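Local structure of inositol monophosphatase (Staphylococcus aureus, 5J16) at residues A[86-91]-A[110-115]; A[151-156]-A[252-257]; A[162-167]-A[186-191]. The protein probably hydrolyses myo-inositol monophosphates to free inositol and phosphate in a metal-dependent reaction, and is seen here with inositol 1-phosphate and calcium ions. One frame throughout, in Å; residues are numbered along the deposited sequence.

Contact 1: residues A[86-91]-A[110-115]; sequences TVWVVD and IGIYID. With CA (calcium ion), chain E; CA (calcium ion), chain F; IPD (D-myo-inositol-1-phosphate), chain G.
Thr86-Val90 and Ile110-Ile114 run side by side as antiparallel strands, their axes 4.7 Å apart and 161° between their directions. Val87 and Tyr113 form one hydrogen-bonded pair, with Val87 N 2.8 Å from Tyr113 O; Val89 and Gly111 form the other, where the return bond from Gly111 N to Val89 O is longer at 3.1 Å.

Trp88, Thr86, Ile110 and Ile112 share a face of the sheet. Trp88 and Ile112 lie alongside each other, and the isoleucine sends its long branch over the indole: CD1 stands 3.8 Å from the centroid of the six-membered ring, 14° off the normal, a CH-pi contact. Ile110 reaches the same ring obliquely, its CG2 3.7 Å from Trp88 CE3. The short branch of Ile112, CG2, meets Thr86 CG2 at 3.8 Å. Helix 10-31 covers this side through Leu11, Phe14 and Ala15, while Trp88 NE1 is hydrogen-bonded to ND1 of His68. On the reverse face Val89 CG1 approaches the Tyr113 ring at a slant, and Trp215 and Ala218 of helix 214-225 pack on Val89.

Asp91, last in its strand and still backbone-paired with Ser109, turns its carboxylate into the metal site. With CG anti to the backbone N (chi1 -165°), it bridges two calcium ions: OD2 lies 2.2 Å from one, OD1 2.4 Å from the other. Phosphate O9 of the inositol phosphate binds both ions too; O1 of the ligand, water 1, Asp94 and Asp216 complete the first site; Glu73 and the carbonyl of Ile93 also bind the second. A sheet strand ending in the aspartate that opens the DPIDGT motif, packed between helices 10-31 and 214-225, is characteristic of the inositol monophosphatase family.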
# COMPACT_ATOMS: atom_id res chain seq x y z
N THR A 86 -17.35 14.28 27.11
CA THR A 86 -17.06 13.14 26.26
C THR A 86 -17.15 13.57 24.78
O THR A 86 -18.18 14.08 24.30
CB THR A 86 -18.02 11.96 26.50
OG1 THR A 86 -18.01 11.56 27.87
CG2 THR A 86 -17.60 10.74 25.64
N VAL A 87 -16.06 13.35 24.05
CA VAL A 87 -15.95 13.77 22.67
C VAL A 87 -15.62 12.55 21.80
O VAL A 87 -14.73 11.76 22.12
CB VAL A 87 -14.91 14.88 22.54
CG1 VAL A 87 -14.70 15.28 21.08
CG2 VAL A 87 -15.35 16.07 23.39
N TRP A 88 -16.44 12.38 20.77
CA TRP A 88 -16.30 11.37 19.74
C TRP A 88 -15.70 12.03 18.50
O TRP A 88 -16.28 12.97 17.94
CB TRP A 88 -17.66 10.79 19.33
CG TRP A 88 -18.38 10.06 20.40
CD1 TRP A 88 -18.93 10.60 21.53
CD2 TRP A 88 -18.69 8.65 20.44
NE1 TRP A 88 -19.53 9.62 22.28
CE2 TRP A 88 -19.41 8.41 21.65
CE3 TRP A 88 -18.42 7.56 19.60
CZ2 TRP A 88 -19.89 7.15 22.03
CZ3 TRP A 88 -18.86 6.29 19.99
CH2 TRP A 88 -19.60 6.11 21.20
N VAL A 89 -14.57 11.53 18.04
CA VAL A 89 -13.89 12.14 16.89
C VAL A 89 -13.87 11.11 15.78
O VAL A 89 -13.17 10.12 15.85
CB VAL A 89 -12.59 12.94 17.29
CG1 VAL A 89 -12.06 12.64 18.69
CG2 VAL A 89 -11.52 12.93 16.25
N VAL A 90 -14.75 11.32 14.80
CA VAL A 90 -15.07 10.35 13.81
C VAL A 90 -14.73 10.79 12.39
O VAL A 90 -14.94 11.90 11.98
CB VAL A 90 -16.51 9.71 13.96
CG1 VAL A 90 -17.21 10.07 15.27
CG2 VAL A 90 -17.42 9.84 12.74
N ASP A 91 -14.16 9.83 11.68
CA ASP A 91 -13.99 9.88 10.25
C ASP A 91 -14.81 8.70 9.80
O ASP A 91 -14.47 7.57 10.11
CB ASP A 91 -12.51 9.71 9.88
CG ASP A 91 -12.21 10.09 8.45
OD1 ASP A 91 -13.15 10.19 7.65
OD2 ASP A 91 -11.00 10.27 8.15
N ILE A 110 -12.88 5.97 14.87
CA ILE A 110 -13.51 6.58 16.05
C ILE A 110 -12.59 6.60 17.25
O ILE A 110 -12.01 5.60 17.63
CB ILE A 110 -14.84 5.89 16.48
CG1 ILE A 110 -15.86 5.93 15.35
CG2 ILE A 110 -15.42 6.60 17.71
CD1 ILE A 110 -17.16 5.22 15.66
N GLY A 111 -12.47 7.78 17.83
CA GLY A 111 -11.70 8.02 19.05
C GLY A 111 -12.60 8.72 20.03
O GLY A 111 -13.25 9.76 19.70
N ILE A 112 -12.67 8.13 21.21
CA ILE A 112 -13.40 8.70 22.35
C ILE A 112 -12.44 9.24 23.38
O ILE A 112 -11.56 8.53 23.87
CB ILE A 112 -14.32 7.67 22.99
CG1 ILE A 112 -15.33 7.20 21.94
CG2 ILE A 112 -15.03 8.25 24.22
CD1 ILE A 112 -16.03 5.91 22.34
N TYR A 113 -12.59 10.52 23.66
CA TYR A 113 -11.85 11.23 24.68
C TYR A 113 -12.86 11.65 25.72
O TYR A 113 -14.03 11.90 25.40
CB TYR A 113 -11.19 12.47 24.10
CG TYR A 113 -9.93 12.19 23.33
CD1 TYR A 113 -8.74 12.79 23.70
CD2 TYR A 113 -9.93 11.34 22.20
CE1 TYR A 113 -7.60 12.55 23.00
CE2 TYR A 113 -8.77 11.09 21.51
CZ TYR A 113 -7.61 11.71 21.92
OH TYR A 113 -6.44 11.52 21.27
N ILE A 114 -12.40 11.69 26.95
CA ILE A 114 -13.18 12.14 28.07
C ILE A 114 -12.34 13.16 28.83
O ILE A 114 -11.23 12.84 29.33
CB ILE A 114 -13.55 10.99 29.02
CG1 ILE A 114 -14.31 9.88 28.28
CG2 ILE A 114 -14.42 11.52 30.16
CD1 ILE A 114 -14.40 8.56 29.01
N ASP A 115 -12.89 14.38 28.91
CA ASP A 115 -12.29 15.50 29.66
C ASP A 115 -10.93 15.77 29.04
O ASP A 115 -9.94 15.84 29.76
CB ASP A 115 -12.14 15.20 31.18
CG ASP A 115 -13.49 15.00 31.89
OD1 ASP A 115 -14.52 15.59 31.48
OD2 ASP A 115 -13.51 14.24 32.90
CA CA E . -9.74 11.03 6.50
CA CA F . -13.50 10.92 5.36
C1 IPD G . -7.42 11.18 3.71
C2 IPD G . -6.72 9.85 3.91
C3 IPD G . -5.43 9.91 3.04
C4 IPD G . -4.47 11.00 3.51
C5 IPD G . -5.14 12.37 3.50
C6 IPD G . -6.53 12.34 4.26
P1 IPD G . -10.13 11.00 3.51
O1 IPD G . -8.70 11.22 4.33
O2 IPD G . -6.39 9.64 5.31
O3 IPD G . -4.74 8.68 3.00
O4 IPD G . -3.40 11.09 2.60
O5 IPD G . -4.21 13.27 4.13
O6 IPD G . -7.20 13.56 4.06
O7 IPD G . -10.54 12.13 2.61
O8 IPD G . -9.94 9.62 2.66
O9 IPD G . -11.19 10.67 4.72
O HOH W 1 -10.17 13.41 6.56

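Contact 2: residues A[151-156]-A[252-257]; sequences NDSNLR and RGLHQE
Leu155 and Glu257 make the main polar link between the loop 151-156 and the first turns of helix 252-263. The Leu155 N-H points at Glu257 OE1, 2.8 Å away with an angle of 160° at the hydrogen, and meets the oxygen from above the carboxylate plane, 35° out of it. Glu257 spans the gap with a fully extended chain. Its other oxygen, OE2, presses on the Leu155 side chain, 3.2 Å from CB. Water 2 adds a second link, lying 2.9 Å from Glu257 OE1 and 3.0 Å from Asn154 OD1. Farther back along the loop, Asp152 OD1 takes a weak, bent hydrogen bond from Gly253 N at 3.2 Å; a carboxylate beside the N-terminal end of a helix probably gains from the helix dipole.

The van der Waals part centres on Leu254, which points into the loop. Its CD2 touches Leu155 CD1 at 3.6 Å, the two side chains crossing at about a right angle, while a polar atom, Ser153 OG, lies against its CG at 3.3 Å. That hydroxyl has polar partners beside the contact, Asn251 ND2 and Ser158 OG.

Asn251, last residue of strand 245-251, also accepts from Leu254 N. Leu155 packs further along the helix on Ile258 and Tyr262, and Arg252 and His255 lean on strand 229-232. The loop leading to strand 159-161 lies along the first turns of helix 252-263.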
# COMPACT_ATOMS: atom_id res chain seq x y z
N ASN A 151 9.20 -3.06 19.15
CA ASN A 151 10.62 -3.05 19.43
C ASN A 151 11.21 -1.90 18.67
O ASN A 151 10.66 -1.48 17.66
CB ASN A 151 11.26 -4.35 18.96
CG ASN A 151 10.71 -5.58 19.68
OD1 ASN A 151 10.66 -5.63 20.92
ND2 ASN A 151 10.27 -6.58 18.90
N ASP A 152 12.30 -1.34 19.18
CA ASP A 152 13.00 -0.29 18.47
C ASP A 152 13.59 -0.84 17.17
O ASP A 152 13.93 -2.00 17.07
CB ASP A 152 14.13 0.28 19.31
CG ASP A 152 13.64 1.12 20.46
OD1 ASP A 152 12.43 1.33 20.64
OD2 ASP A 152 14.51 1.60 21.20
N SER A 153 13.69 0.04 16.18
CA SER A 153 14.31 -0.26 14.91
C SER A 153 15.15 0.94 14.56
O SER A 153 14.88 2.04 15.04
CB SER A 153 13.23 -0.45 13.82
OG SER A 153 12.56 0.77 13.53
N ASN A 154 16.12 0.74 13.69
CA ASN A 154 16.88 1.84 13.06
C ASN A 154 16.29 2.20 11.74
O ASN A 154 15.70 1.37 11.07
CB ASN A 154 18.33 1.44 12.87
CG ASN A 154 19.00 1.18 14.19
OD1 ASN A 154 19.15 2.10 15.01
ND2 ASN A 154 19.35 -0.07 14.44
N LEU A 155 16.49 3.44 11.33
CA LEU A 155 15.91 3.88 10.07
C LEU A 155 16.35 3.03 8.89
O LEU A 155 15.50 2.62 8.09
CB LEU A 155 16.18 5.36 9.81
CG LEU A 155 15.50 5.96 8.59
CD1 LEU A 155 13.97 5.81 8.67
CD2 LEU A 155 15.92 7.42 8.47
N ARG A 156 17.65 2.70 8.84
CA ARG A 156 18.24 1.98 7.72
C ARG A 156 17.69 0.54 7.60
O ARG A 156 17.86 -0.07 6.57
CB ARG A 156 19.78 2.04 7.76
N ARG A 252 9.63 3.90 19.34
CA ARG A 252 10.32 4.99 20.05
C ARG A 252 11.69 5.25 19.45
O ARG A 252 12.03 6.39 19.15
CB ARG A 252 10.45 4.65 21.53
CG ARG A 252 9.13 4.78 22.23
CD ARG A 252 9.15 4.41 23.71
NE ARG A 252 7.77 4.50 24.23
CZ ARG A 252 7.12 5.63 24.55
NH1 ARG A 252 7.70 6.82 24.44
NH2 ARG A 252 5.86 5.56 24.99
N GLY A 253 12.44 4.17 19.21
CA GLY A 253 13.82 4.27 18.78
C GLY A 253 13.98 4.94 17.43
O GLY A 253 14.83 5.82 17.26
N LEU A 254 13.13 4.53 16.49
CA LEU A 254 13.10 5.11 15.16
C LEU A 254 12.49 6.52 15.10
O LEU A 254 12.79 7.30 14.20
CB LEU A 254 12.29 4.18 14.29
CG LEU A 254 12.68 3.97 12.85
CD1 LEU A 254 11.38 3.62 12.12
CD2 LEU A 254 13.33 5.14 12.17
N HIS A 255 11.58 6.82 16.03
CA HIS A 255 11.04 8.20 16.20
C HIS A 255 12.17 9.16 16.58
O HIS A 255 12.31 10.21 15.95
CB HIS A 255 9.91 8.24 17.28
CG HIS A 255 9.01 9.43 17.19
ND1 HIS A 255 9.40 10.68 17.61
CD2 HIS A 255 7.73 9.56 16.77
CE1 HIS A 255 8.42 11.54 17.42
NE2 HIS A 255 7.38 10.89 16.93
N GLN A 256 12.97 8.78 17.59
CA GLN A 256 14.14 9.58 18.06
C GLN A 256 15.05 9.88 16.88
O GLN A 256 15.51 11.03 16.69
CB GLN A 256 15.00 8.84 19.13
CG GLN A 256 14.41 8.78 20.55
CD GLN A 256 14.71 7.46 21.30
OE1 GLN A 256 13.84 6.93 22.01
NE2 GLN A 256 15.93 6.92 21.14
N GLU A 257 15.29 8.83 16.08
CA GLU A 257 16.21 8.95 14.96
C GLU A 257 15.66 9.84 13.86
O GLU A 257 16.42 10.65 13.32
CB GLU A 257 16.56 7.58 14.41
CG GLU A 257 17.65 7.65 13.37
CD GLU A 257 17.89 6.36 12.67
OE1 GLU A 257 17.45 5.27 13.16
OE2 GLU A 257 18.56 6.46 11.62
O HOH W 2 17.58 4.42 15.96

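Contact 3: residues A[162-167]-A[186-191]; sequences INPNWL and ARAYGS. With IPD (D-myo-inositol-1-phosphate), chain G.
Ala188 turns its methyl toward Ile162, Asn163 and Pro164 at the C-terminal ends of parallel strands 159-161 and 185-187, joined by a beta-alpha-beta crossover through helix 172-182. Ala188 CB sits against backbone and ring alike, 3.9 Å from Ile162 O and 4.1 Å from Pro164 CD. Two residues earlier, Ala186 CB also faces this way and meets Ile162 CG2 at 4.3 Å. Between these two alanines the strand pairing makes its last bond here, Ile162 N to Arg187 O at 2.9 Å. Arg187 starts away from 162-167, and its NH2 is hydrogen-bonded to Asn98 OD1 of the second subunit.

Asn163 is the N-cap of the short helix 164-167. Its side chain leaves trans to the backbone nitrogen (chi1 -165°), and OD1 receives Asn165 N on a lone pair at 2.6 Å and Asn165 ND2 tilted 30° from the carbonyl plane; two donors thus fix the amide's rotation. Its ND2 turns to Ala186 O of the second subunit, placing the contact at the dimer interface. At Gly190 and Ser191 the chain reaches O3 of the inositol phosphate, and Ser191 caps the next helix. Water 3 joins the two segments, accepting from Asn163 ND2 at 3.2 Å and from Gly190 N at 3.3 Å.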
# COMPACT_ATOMS: atom_id res chain seq x y z
N ILE A 162 5.06 6.78 3.63
CA ILE A 162 5.00 8.13 3.13
C ILE A 162 4.59 8.24 1.69
O ILE A 162 5.15 7.61 0.81
CB ILE A 162 6.36 8.82 3.30
CG1 ILE A 162 6.25 10.31 3.02
CG2 ILE A 162 7.44 8.15 2.46
CD1 ILE A 162 7.57 11.02 3.27
N ASN A 163 3.65 9.11 1.41
CA ASN A 163 3.18 9.25 0.07
C ASN A 163 4.15 10.00 -0.89
O ASN A 163 4.72 11.03 -0.52
CB ASN A 163 1.82 9.93 0.07
CG ASN A 163 1.14 9.78 -1.26
OD1 ASN A 163 1.50 10.45 -2.23
ND2 ASN A 163 0.21 8.84 -1.34
N PRO A 164 4.29 9.51 -2.14
CA PRO A 164 5.05 10.24 -3.14
C PRO A 164 4.68 11.72 -3.27
O PRO A 164 5.54 12.52 -3.60
CB PRO A 164 4.67 9.52 -4.45
CG PRO A 164 4.42 8.14 -4.03
CD PRO A 164 3.77 8.24 -2.70
N ASN A 165 3.42 12.07 -3.06
CA ASN A 165 3.01 13.46 -3.24
C ASN A 165 3.80 14.46 -2.36
O ASN A 165 4.11 15.55 -2.81
CB ASN A 165 1.49 13.59 -3.12
CG ASN A 165 0.75 12.94 -4.32
OD1 ASN A 165 0.75 13.50 -5.42
ND2 ASN A 165 0.16 11.74 -4.11
N TRP A 166 4.19 14.06 -1.16
CA TRP A 166 4.96 14.93 -0.26
C TRP A 166 6.36 15.22 -0.75
O TRP A 166 6.92 16.24 -0.37
CB TRP A 166 5.00 14.38 1.21
CG TRP A 166 3.66 14.05 1.68
CD1 TRP A 166 3.25 12.86 2.21
CD2 TRP A 166 2.50 14.87 1.55
NE1 TRP A 166 1.90 12.90 2.46
CE2 TRP A 166 1.41 14.12 2.06
CE3 TRP A 166 2.27 16.17 1.08
CZ2 TRP A 166 0.10 14.64 2.13
CZ3 TRP A 166 0.98 16.68 1.14
CH2 TRP A 166 -0.10 15.92 1.67
N LEU A 167 6.92 14.34 -1.57
CA LEU A 167 8.29 14.47 -2.01
C LEU A 167 8.46 15.49 -3.12
O LEU A 167 9.59 15.89 -3.41
CB LEU A 167 8.86 13.10 -2.43
CG LEU A 167 9.39 12.27 -1.26
CD1 LEU A 167 8.26 11.92 -0.29
CD2 LEU A 167 10.12 11.03 -1.76
N ALA A 186 9.99 2.23 1.27
CA ALA A 186 8.90 3.17 1.58
C ALA A 186 7.61 2.68 0.98
O ALA A 186 7.64 2.11 -0.09
CB ALA A 186 9.24 4.52 1.02
N ARG A 187 6.49 2.88 1.68
CA ARG A 187 5.17 2.36 1.26
C ARG A 187 4.11 3.46 1.34
O ARG A 187 4.35 4.52 1.94
CB ARG A 187 4.75 1.20 2.18
CG ARG A 187 5.71 0.02 2.18
CD ARG A 187 5.48 -0.88 0.96
NE ARG A 187 6.36 -2.05 0.99
CZ ARG A 187 7.64 -2.05 0.62
NH1 ARG A 187 8.20 -0.96 0.18
NH2 ARG A 187 8.36 -3.16 0.66
N ALA A 188 2.96 3.23 0.73
CA ALA A 188 1.88 4.24 0.72
C ALA A 188 0.56 3.58 0.37
O ALA A 188 0.40 3.06 -0.73
CB ALA A 188 2.19 5.37 -0.25
N TYR A 189 -0.36 3.58 1.34
CA TYR A 189 -1.59 2.82 1.28
C TYR A 189 -2.82 3.68 1.08
O TYR A 189 -3.88 3.17 0.70
CB TYR A 189 -1.69 1.94 2.55
CG TYR A 189 -0.48 0.97 2.71
CD1 TYR A 189 -0.10 0.13 1.67
CD2 TYR A 189 0.23 0.88 3.90
CE1 TYR A 189 0.97 -0.75 1.81
CE2 TYR A 189 1.29 0.01 4.04
CZ TYR A 189 1.65 -0.80 2.99
OH TYR A 189 2.71 -1.68 3.11
N GLY A 190 -2.71 4.99 1.27
CA GLY A 190 -3.87 5.85 1.07
C GLY A 190 -4.93 5.82 2.17
O GLY A 190 -6.11 6.16 1.92
N SER A 191 -4.53 5.43 3.38
CA SER A 191 -5.38 5.63 4.57
C SER A 191 -4.53 5.96 5.77
O SER A 191 -3.80 5.10 6.27
CB SER A 191 -6.26 4.41 4.90
OG SER A 191 -6.84 4.51 6.20
C1 IPD G . -7.42 11.18 3.71
C2 IPD G . -6.72 9.85 3.91
C3 IPD G . -5.43 9.91 3.04
C4 IPD G . -4.47 11.00 3.51
C5 IPD G . -5.14 12.37 3.50
C6 IPD G . -6.53 12.34 4.26
P1 IPD G . -10.13 11.00 3.51
O1 IPD G . -8.70 11.22 4.33
O2 IPD G . -6.39 9.64 5.31
O3 IPD G . -4.74 8.68 3.00
O4 IPD G . -3.40 11.09 2.60
O5 IPD G . -4.21 13.27 4.13
O6 IPD G . -7.20 13.56 4.06
O7 IPD G . -10.54 12.13 2.61
O8 IPD G . -9.94 9.62 2.66
O9 IPD G . -11.19 10.67 4.72
O HOH W 3 -0.52 7.42 1.42

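In the fold
From the N terminus, contact 1 comes first: it closes the loop between strands 86-91 and 107-114, which holds helix 96-102 and two metal ligands, Ile93 O and Asp94, and so belongs to the larger, mostly antiparallel sheet. Contact 2 opens later and spans 95 residues, joining the approach to strand 159-161 with helix 252-263. Contact 3 falls wholly within that span, closing the short crossover between strands 159-161 and 185-187 of the smaller sheet. No loops cross. Contacts 1 and 3 have centres about 27 Å apart on opposite sides of the chain's centre, yet both touch the inositol phosphate between them; contact 2 lies away from it.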